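Local coordinates for D-isomer specific 2-hydroxyacid dehydrogenase family protein (Desulfovibrio vulgaris, PDB 5TX7) that probably catalyses the NAD-dependent interconversion of D-2-hydroxyacids and 2-oxoacids, at residues A237-E249 with L261-L275. Sequence-based numbering, arbitrary orientation.
Sequences ARGPLLDERAVAE and LDVLSQEPPAADNPL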
ATOM      1  N   ALA A 237      -5.285  16.309  -0.028  1.00 39.99           N
ATOM      2  CA  ALA A 237      -6.183  17.342   0.441  1.00 40.51           C
ATOM      3  C   ALA A 237      -6.508  18.385  -0.670  1.00 43.71           C
ATOM      4  O   ALA A 237      -7.461  18.208  -1.406  1.00 43.97           O
ATOM      5  CB  ALA A 237      -5.579  17.998   1.669  1.00 39.53           C
ATOM      6  N   ARG A 238      -5.727  19.462  -0.771  1.00 45.18           N
ATOM      7  CA  ARG A 238      -5.999  20.561  -1.712  1.00 47.96           C
ATOM      8  C   ARG A 238      -4.689  21.039  -2.332  1.00 46.14           C
ATOM      9  O   ARG A 238      -3.704  21.246  -1.627  1.00 41.63           O
ATOM     10  CB  ARG A 238      -6.677  21.737  -1.005  1.00 52.07           C
ATOM     11  CG  ARG A 238      -8.028  21.432  -0.350  1.00 57.13           C
ATOM     12  CD  ARG A 238      -9.119  21.055  -1.340  1.00 60.05           C
ATOM     13  NE  ARG A 238      -9.248  22.038  -2.411  1.00 65.61           N
ATOM     14  CZ  ARG A 238      -9.870  23.218  -2.314  1.00 70.09           C
ATOM     15  NH1 ARG A 238     -10.465  23.611  -1.183  1.00 69.38           N
ATOM     16  NH2 ARG A 238      -9.904  24.019  -3.379  1.00 73.55           N
ATOM     17  N   GLY A 239      -4.684  21.209  -3.650  1.00 45.74           N
ATOM     18  CA  GLY A 239      -3.498  21.646  -4.400  1.00 45.63           C
ATOM     19  C   GLY A 239      -2.808  22.906  -3.901  1.00 44.73           C
ATOM     20  O   GLY A 239      -1.605  22.892  -3.677  1.00 46.44           O
ATOM     21  N   PRO A 240      -3.564  23.993  -3.693  1.00 46.45           N
ATOM     22  CA  PRO A 240      -2.961  25.241  -3.207  1.00 48.51           C
ATOM     23  C   PRO A 240      -2.376  25.220  -1.789  1.00 48.39           C
ATOM     24  O   PRO A 240      -1.828  26.226  -1.347  1.00 51.35           O
ATOM     25  CB  PRO A 240      -4.110  26.269  -3.324  1.00 50.93           C
ATOM     26  CG  PRO A 240      -5.014  25.715  -4.355  1.00 51.61           C
ATOM     27  CD  PRO A 240      -4.945  24.211  -4.167  1.00 48.82           C
ATOM     28  N   LEU A 241      -2.466  24.101  -1.084  1.00 48.05           N
ATOM     29  CA  LEU A 241      -1.704  23.914   0.149  1.00 47.76           C
ATOM     30  C   LEU A 241      -0.183  23.916  -0.082  1.00 47.27           C
ATOM     31  O   LEU A 241       0.569  24.170   0.851  1.00 48.03           O
ATOM     32  CB  LEU A 241      -2.145  22.628   0.870  1.00 45.81           C
ATOM     33  CG  LEU A 241      -3.567  22.569   1.400  1.00 45.10           C
ATOM     34  CD1 LEU A 241      -3.834  21.204   2.002  1.00 43.94           C
ATOM     35  CD2 LEU A 241      -3.811  23.649   2.436  1.00 46.22           C
ATOM     36  N   LEU A 242       0.259  23.652  -1.309  1.00 50.63           N
ATOM     37  CA  LEU A 242       1.690  23.639  -1.661  1.00 52.82           C
ATOM     38  C   LEU A 242       2.104  24.842  -2.475  1.00 54.08           C
ATOM     39  O   LEU A 242       1.310  25.339  -3.272  1.00 56.68           O
ATOM     40  CB  LEU A 242       1.987  22.451  -2.578  1.00 54.05           C
ATOM     41  CG  LEU A 242       1.565  21.053  -2.262  1.00 51.06           C
ATOM     42  CD1 LEU A 242       2.148  20.117  -3.310  1.00 52.02           C
ATOM     43  CD2 LEU A 242       2.114  20.765  -0.899  1.00 50.07           C
ATOM     44  N   ASP A 243       3.361  25.258  -2.308  1.00 57.03           N
ATOM     45  CA  ASP A 243       4.057  26.064  -3.318  1.00 59.09           C
ATOM     46  C   ASP A 243       4.688  25.038  -4.257  1.00 54.29           C
ATOM     47  O   ASP A 243       5.702  24.415  -3.923  1.00 50.08           O
ATOM     48  CB  ASP A 243       5.106  26.983  -2.671  1.00 65.06           C
ATOM     49  CG  ASP A 243       5.954  27.761  -3.703  1.00 72.66           C
ATOM     50  OD1 ASP A 243       5.765  27.604  -4.927  1.00 79.93           O
ATOM     51  OD2 ASP A 243       6.835  28.543  -3.289  1.00 78.92           O
ATOM     52  N   GLU A 244       4.065  24.850  -5.417  1.00 55.62           N
ATOM     53  CA  GLU A 244       4.443  23.796  -6.373  1.00 57.72           C
ATOM     54  C   GLU A 244       5.890  23.921  -6.858  1.00 58.08           C
ATOM     55  O   GLU A 244       6.558  22.908  -7.082  1.00 55.81           O
ATOM     56  CB  GLU A 244       3.463  23.758  -7.570  1.00 61.94           C
ATOM     57  CG  GLU A 244       2.025  23.362  -7.192  1.00 63.71           C
ATOM     58  CD  GLU A 244       1.132  23.047  -8.387  1.00 70.32           C
ATOM     59  OE1 GLU A 244       1.418  23.508  -9.531  1.00 72.92           O
ATOM     60  OE2 GLU A 244       0.115  22.325  -8.193  1.00 71.98           O
ATOM     61  N   ARG A 245       6.367  25.158  -6.986  1.00 61.73           N
ATOM     62  CA  ARG A 245       7.749  25.445  -7.387  1.00 65.76           C
ATOM     63  C   ARG A 245       8.759  24.918  -6.367  1.00 58.05           C
ATOM     64  O   ARG A 245       9.683  24.190  -6.702  1.00 55.02           O
ATOM     65  CB  ARG A 245       7.923  26.959  -7.586  1.00 76.05           C
ATOM     66  CG  ARG A 245       9.329  27.441  -7.928  1.00 86.65           C
ATOM     67  CD  ARG A 245       9.964  26.694  -9.099  1.00 94.48           C
ATOM     68  NE  ARG A 245       9.216  26.873 -10.348  1.00102.58           N
ATOM     69  CZ  ARG A 245       9.671  26.572 -11.569  1.00105.73           C
ATOM     70  NH1 ARG A 245      10.898  26.072 -11.754  1.00106.22           N
ATOM     71  NH2 ARG A 245       8.884  26.782 -12.626  1.00105.88           N
ATOM     72  N   ALA A 246       8.563  25.292  -5.116  1.00 55.04           N
ATOM     73  CA  ALA A 246       9.444  24.870  -4.024  1.00 51.55           C
ATOM     74  C   ALA A 246       9.511  23.355  -3.891  1.00 47.24           C
ATOM     75  O   ALA A 246      10.585  22.791  -3.636  1.00 45.57           O
ATOM     76  CB  ALA A 246       9.002  25.499  -2.714  1.00 49.89           C
ATOM     77  N   VAL A 247       8.371  22.697  -4.089  1.00 44.70           N
ATOM     78  CA  VAL A 247       8.305  21.237  -3.990  1.00 41.85           C
ATOM     79  C   VAL A 247       9.078  20.591  -5.153  1.00 43.37           C
ATOM     80  O   VAL A 247       9.837  19.641  -4.945  1.00 41.41           O
ATOM     81  CB  VAL A 247       6.841  20.763  -3.894  1.00 40.45           C
ATOM     82  CG1 VAL A 247       6.731  19.248  -3.960  1.00 38.52           C
ATOM     83  CG2 VAL A 247       6.202  21.279  -2.608  1.00 40.48           C
ATOM     84  N   ALA A 248       8.905  21.113  -6.370  1.00 44.92           N
ATOM     85  CA  ALA A 248       9.662  20.607  -7.510  1.00 47.16           C
ATOM     86  C   ALA A 248      11.176  20.694  -7.250  1.00 49.14           C
ATOM     87  O   ALA A 248      11.894  19.720  -7.429  1.00 50.13           O
ATOM     88  CB  ALA A 248       9.288  21.360  -8.771  1.00 48.81           C
ATOM     89  N   GLU A 249      11.631  21.857  -6.801  1.00 52.87           N
ATOM     90  CA  GLU A 249      13.041  22.091  -6.471  1.00 54.60           C
ATOM     91  C   GLU A 249      13.531  21.172  -5.345  1.00 51.01           C
ATOM     92  O   GLU A 249      14.654  20.673  -5.406  1.00 52.63           O
ATOM     93  CB  GLU A 249      13.311  23.590  -6.180  1.00 61.27           C
ATOM     94  CG  GLU A 249      13.807  24.378  -7.406  1.00 73.84           C
ATOM     95  CD  GLU A 249      13.415  25.876  -7.448  1.00 82.76           C
ATOM     96  OE1 GLU A 249      13.440  26.449  -8.563  1.00 82.33           O
ATOM     97  OE2 GLU A 249      13.107  26.509  -6.401  1.00 88.77           O
ATOM     98  N   LEU A 261       0.946  12.872  -4.858  1.00 40.35           N
ATOM     99  CA  LEU A 261      -0.017  13.961  -4.987  1.00 41.11           C
ATOM    100  C   LEU A 261      -1.261  13.476  -5.706  1.00 41.30           C
ATOM    101  O   LEU A 261      -1.176  12.966  -6.810  1.00 45.00           O
ATOM    102  CB  LEU A 261       0.615  15.117  -5.754  1.00 41.25           C
ATOM    103  CG  LEU A 261       1.990  15.571  -5.262  1.00 42.71           C
ATOM    104  CD1 LEU A 261       2.523  16.634  -6.213  1.00 44.01           C
ATOM    105  CD2 LEU A 261       1.945  16.104  -3.843  1.00 41.27           C
ATOM    106  N   ASP A 262      -2.413  13.601  -5.056  1.00 42.08           N
ATOM    107  CA  ASP A 262      -3.675  13.296  -5.689  1.00 43.11           C
ATOM    108  C   ASP A 262      -4.418  14.566  -6.187  1.00 47.81           C
ATOM    109  O   ASP A 262      -5.448  14.493  -6.859  1.00 46.58           O
ATOM    110  CB  ASP A 262      -4.547  12.516  -4.735  1.00 43.09           C
ATOM    111  CG  ASP A 262      -5.717  11.877  -5.435  1.00 42.85           C
ATOM    112  OD1 ASP A 262      -5.504  11.152  -6.449  1.00 41.01           O
ATOM    113  OD2 ASP A 262      -6.858  12.155  -4.987  1.00 41.34           O
ATOM    114  N   VAL A 263      -3.872  15.730  -5.868  1.00 47.16           N
ATOM    115  CA  VAL A 263      -4.450  16.987  -6.256  1.00 46.71           C
ATOM    116  C   VAL A 263      -3.325  17.909  -6.688  1.00 48.61           C
ATOM    117  O   VAL A 263      -2.165  17.702  -6.305  1.00 47.75           O
ATOM    118  CB  VAL A 263      -5.252  17.598  -5.102  1.00 44.83           C
ATOM    119  CG1 VAL A 263      -6.423  16.698  -4.724  1.00 41.93           C
ATOM    120  CG2 VAL A 263      -4.350  17.839  -3.897  1.00 45.99           C
ATOM    121  N   LEU A 264      -3.697  18.894  -7.497  1.00 48.37           N
ATOM    122  CA  LEU A 264      -2.803  19.942  -8.010  1.00 49.98           C
ATOM    123  C   LEU A 264      -3.582  21.277  -8.077  1.00 51.27           C
ATOM    124  O   LEU A 264      -4.810  21.294  -8.054  1.00 48.94           O
ATOM    125  CB  LEU A 264      -2.264  19.574  -9.385  1.00 49.65           C
ATOM    126  CG  LEU A 264      -1.440  18.295  -9.527  1.00 50.01           C
ATOM    127  CD1 LEU A 264      -1.130  18.069 -11.030  1.00 51.26           C
ATOM    128  CD2 LEU A 264      -0.135  18.391  -8.755  1.00 49.76           C
ATOM    129  N   SER A 265      -2.859  22.388  -8.111  1.00 55.46           N
ATOM    130  CA  SER A 265      -3.481  23.715  -8.130  1.00 60.00           C
ATOM    131  C   SER A 265      -4.252  23.974  -9.419  1.00 61.40           C
ATOM    132  O   SER A 265      -5.270  24.671  -9.369  1.00 62.52           O
ATOM    133  CB  SER A 265      -2.440  24.800  -7.895  1.00 62.60           C
ATOM    134  OG  SER A 265      -1.853  24.617  -6.612  1.00 66.41           O
ATOM    135  N   GLN A 266      -3.770  23.426 -10.540  1.00 64.79           N
ATOM    136  CA  GLN A 266      -4.551  23.376 -11.794  1.00 67.29           C
ATOM    137  C   GLN A 266      -4.827  21.928 -12.187  1.00 61.83           C
ATOM    138  O   GLN A 266      -3.902  21.156 -12.426  1.00 57.27           O
ATOM    139  CB  GLN A 266      -3.873  24.127 -12.967  1.00 75.71           C
ATOM    140  CG  GLN A 266      -2.477  23.658 -13.364  1.00 85.15           C
ATOM    141  CD  GLN A 266      -1.976  24.286 -14.684  1.00 93.68           C
ATOM    142  OE1 GLN A 266      -2.742  24.903 -15.451  1.00 95.11           O
ATOM    143  NE2 GLN A 266      -0.676  24.121 -14.946  1.00 92.13           N
ATOM    144  N   GLU A 267      -6.109  21.569 -12.252  1.00 61.56           N
ATOM    145  CA  GLU A 267      -6.557  20.241 -12.677  1.00 59.74           C
ATOM    146  C   GLU A 267      -7.509  20.373 -13.880  1.00 59.47           C
ATOM    147  O   GLU A 267      -8.550  21.006 -13.755  1.00 61.52           O
ATOM    148  CB  GLU A 267      -7.268  19.541 -11.520  1.00 61.01           C
ATOM    149  CG  GLU A 267      -6.390  19.236 -10.299  1.00 61.86           C
ATOM    150  CD  GLU A 267      -7.190  18.728  -9.091  1.00 62.54           C
ATOM    151  OE1 GLU A 267      -8.268  18.145  -9.297  1.00 65.44           O
ATOM    152  OE2 GLU A 267      -6.749  18.904  -7.925  1.00 63.85           O
ATOM    153  N   PRO A 268      -7.194  19.798 -15.040  1.00 59.22           N
ATOM    154  CA  PRO A 268      -5.974  19.025 -15.293  1.00 61.02           C
ATOM    155  C   PRO A 268      -4.719  19.903 -15.449  1.00 62.21           C
ATOM    156  O   PRO A 268      -4.833  21.098 -15.738  1.00 64.64           O
ATOM    157  CB  PRO A 268      -6.278  18.285 -16.614  1.00 61.78           C
ATOM    158  CG  PRO A 268      -7.632  18.729 -17.069  1.00 61.14           C
ATOM    159  CD  PRO A 268      -8.055  19.889 -16.232  1.00 60.40           C
ATOM    160  N   PRO A 269      -3.533  19.305 -15.269  1.00 63.10           N
ATOM    161  CA  PRO A 269      -2.296  20.081 -15.351  1.00 67.09           C
ATOM    162  C   PRO A 269      -1.871  20.453 -16.768  1.00 70.09           C
ATOM    163  O   PRO A 269      -2.261  19.800 -17.724  1.00 71.08           O
ATOM    164  CB  PRO A 269      -1.249  19.152 -14.712  1.00 63.60           C
ATOM    165  CG  PRO A 269      -1.789  17.786 -14.900  1.00 62.39           C
ATOM    166  CD  PRO A 269      -3.287  17.928 -14.794  1.00 62.19           C
ATOM    167  N   ALA A 270      -1.049  21.492 -16.876  1.00 75.11           N
ATOM    168  CA  ALA A 270      -0.363  21.822 -18.131  1.00 79.47           C
ATOM    169  C   ALA A 270       0.853  20.917 -18.239  1.00 83.47           C
ATOM    170  O   ALA A 270       1.327  20.374 -17.242  1.00 81.61           O
ATOM    171  CB  ALA A 270       0.084  23.260 -18.132  1.00 79.93           C
ATOM    172  N   ALA A 271       1.372  20.772 -19.455  1.00 89.83           N
ATOM    173  CA  ALA A 271       2.642  20.075 -19.681  1.00 92.97           C
ATOM    174  C   ALA A 271       3.814  20.710 -18.897  1.00 93.28           C
ATOM    175  O   ALA A 271       4.695  19.994 -18.426  1.00 93.42           O
ATOM    176  CB  ALA A 271       2.954  20.030 -21.175  1.00 95.43           C
ATOM    177  N   ASP A 272       3.781  22.037 -18.740  1.00 94.08           N
ATOM    178  CA  ASP A 272       4.808  22.795 -18.019  1.00 97.37           C
ATOM    179  C   ASP A 272       4.589  23.020 -16.489  1.00 92.34           C
ATOM    180  O   ASP A 272       5.293  23.829 -15.887  1.00 92.67           O
ATOM    181  CB  ASP A 272       5.049  24.137 -18.739  1.00102.09           C
ATOM    182  CG  ASP A 272       3.901  25.151 -18.547  1.00105.64           C
ATOM    183  OD1 ASP A 272       2.819  24.838 -17.995  1.00 98.30           O
ATOM    184  OD2 ASP A 272       4.081  26.294 -19.015  1.00116.79           O
ATOM    185  N   ASN A 273       3.630  22.324 -15.874  1.00 86.40           N
ATOM    186  CA  ASN A 273       3.538  22.295 -14.404  1.00 81.39           C
ATOM    187  C   ASN A 273       4.859  21.716 -13.898  1.00 75.60           C
ATOM    188  O   ASN A 273       5.267  20.651 -14.363  1.00 73.94           O
ATOM    189  CB  ASN A 273       2.360  21.417 -13.950  1.00 81.02           C
ATOM    190  CG  ASN A 273       2.095  21.490 -12.445  1.00 81.41           C
ATOM    191  OD1 ASN A 273       3.005  21.333 -11.632  1.00 81.02           O
ATOM    192  ND2 ASN A 273       0.826  21.705 -12.067  1.00 84.48           N
ATOM    193  N   PRO A 274       5.536  22.407 -12.957  1.00 73.20           N
ATOM    194  CA  PRO A 274       6.866  21.915 -12.547  1.00 71.71           C
ATOM    195  C   PRO A 274       6.837  20.525 -11.896  1.00 65.87           C
ATOM    196  O   PRO A 274       7.822  19.788 -11.970  1.00 66.35           O
ATOM    197  CB  PRO A 274       7.358  22.982 -11.552  1.00 73.37           C
ATOM    198  CG  PRO A 274       6.112  23.657 -11.070  1.00 72.49           C
ATOM    199  CD  PRO A 274       5.150  23.628 -12.217  1.00 72.90           C
ATOM    200  N   LEU A 275       5.703  20.147 -11.303  1.00 63.57           N
ATOM    201  CA  LEU A 275       5.561  18.824 -10.687  1.00 60.76           C
ATOM    202  C   LEU A 275       5.484  17.660 -11.674  1.00 60.88           C
ATOM    203  O   LEU A 275       5.750  16.521 -11.279  1.00 60.79           O
ATOM    204  CB  LEU A 275       4.397  18.816  -9.689  1.00 58.29           C
ATOM    205  CG  LEU A 275       4.629  19.764  -8.491  1.00 57.19           C
ATOM    206  CD1 LEU A 275       3.342  19.992  -7.710  1.00 56.05           C
ATOM    207  CD2 LEU A 275       5.757  19.281  -7.588  1.00 54.40           C
TER
HETATM  208  O   HOH W   1      -6.913  21.332  -5.267  1.00 52.50           O
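Glu244, in the first turn of helix 244-253, ties together both ends of the loop that faces it by gripping Ser265 and Asn273. Glu244 OE2 accepts from Ser265 N at 3.0 Å, an almost straight bond (176°) that comes in on the syn side, tilted out of the carboxylate plane. The other oxygen, Glu244 OE1, takes a weak, bent bond from Asn273 ND2 at 3.2 Å, with the amide turned 45° from the carboxylate. The side chain gets there because CG lies anti to the carbonyl carbon (chi1 -65°) and the chain then runs out extended. Asn273 is itself anchored: as N-cap of the short helix 274-277 it accepts from Leu275 N through OD1, in the carbonyl plane on a lone pair, at 3.0 Å.

Further back, Gly239 packs its CA against the Leu264 backbone, 3.7 Å from Leu264 C. Water 1 accepts from Gly239 N and weakly donates to Leu264 O. Val263 covers this end, laying CG2 3.4 Å from Gly239 N, over the Arg238-Gly239 peptide.

On the helix side, Leu275 crosses the Glu244 stem at about a right angle, CD1 lying 3.7 Å from Glu244 CG, while its CD2 meets Val247 CG1. Pro274 packs on Ala248, and its CB sits above one face of the Arg245 guanidinium, toward the rim. Deeper in, Leu242 CD1 touches Leu261 CD2, and both leucines also rest on strand 231-235. Trp130 of the second subunit packs on Leu264 and the loop beyond.

The contact joins the loop after strand 231-235 and the start of helix 244-253, the beta-alpha-beta crossover to strand 256-261, with the loop after that strand and helix 274-277, at the carboxyl edge of a Rossmann-type sheet, where such dehydrogenases bind NAD; Glu267, hydrogen-bonded to His286, is probably the glutamate of this family's active-site Glu-His pair.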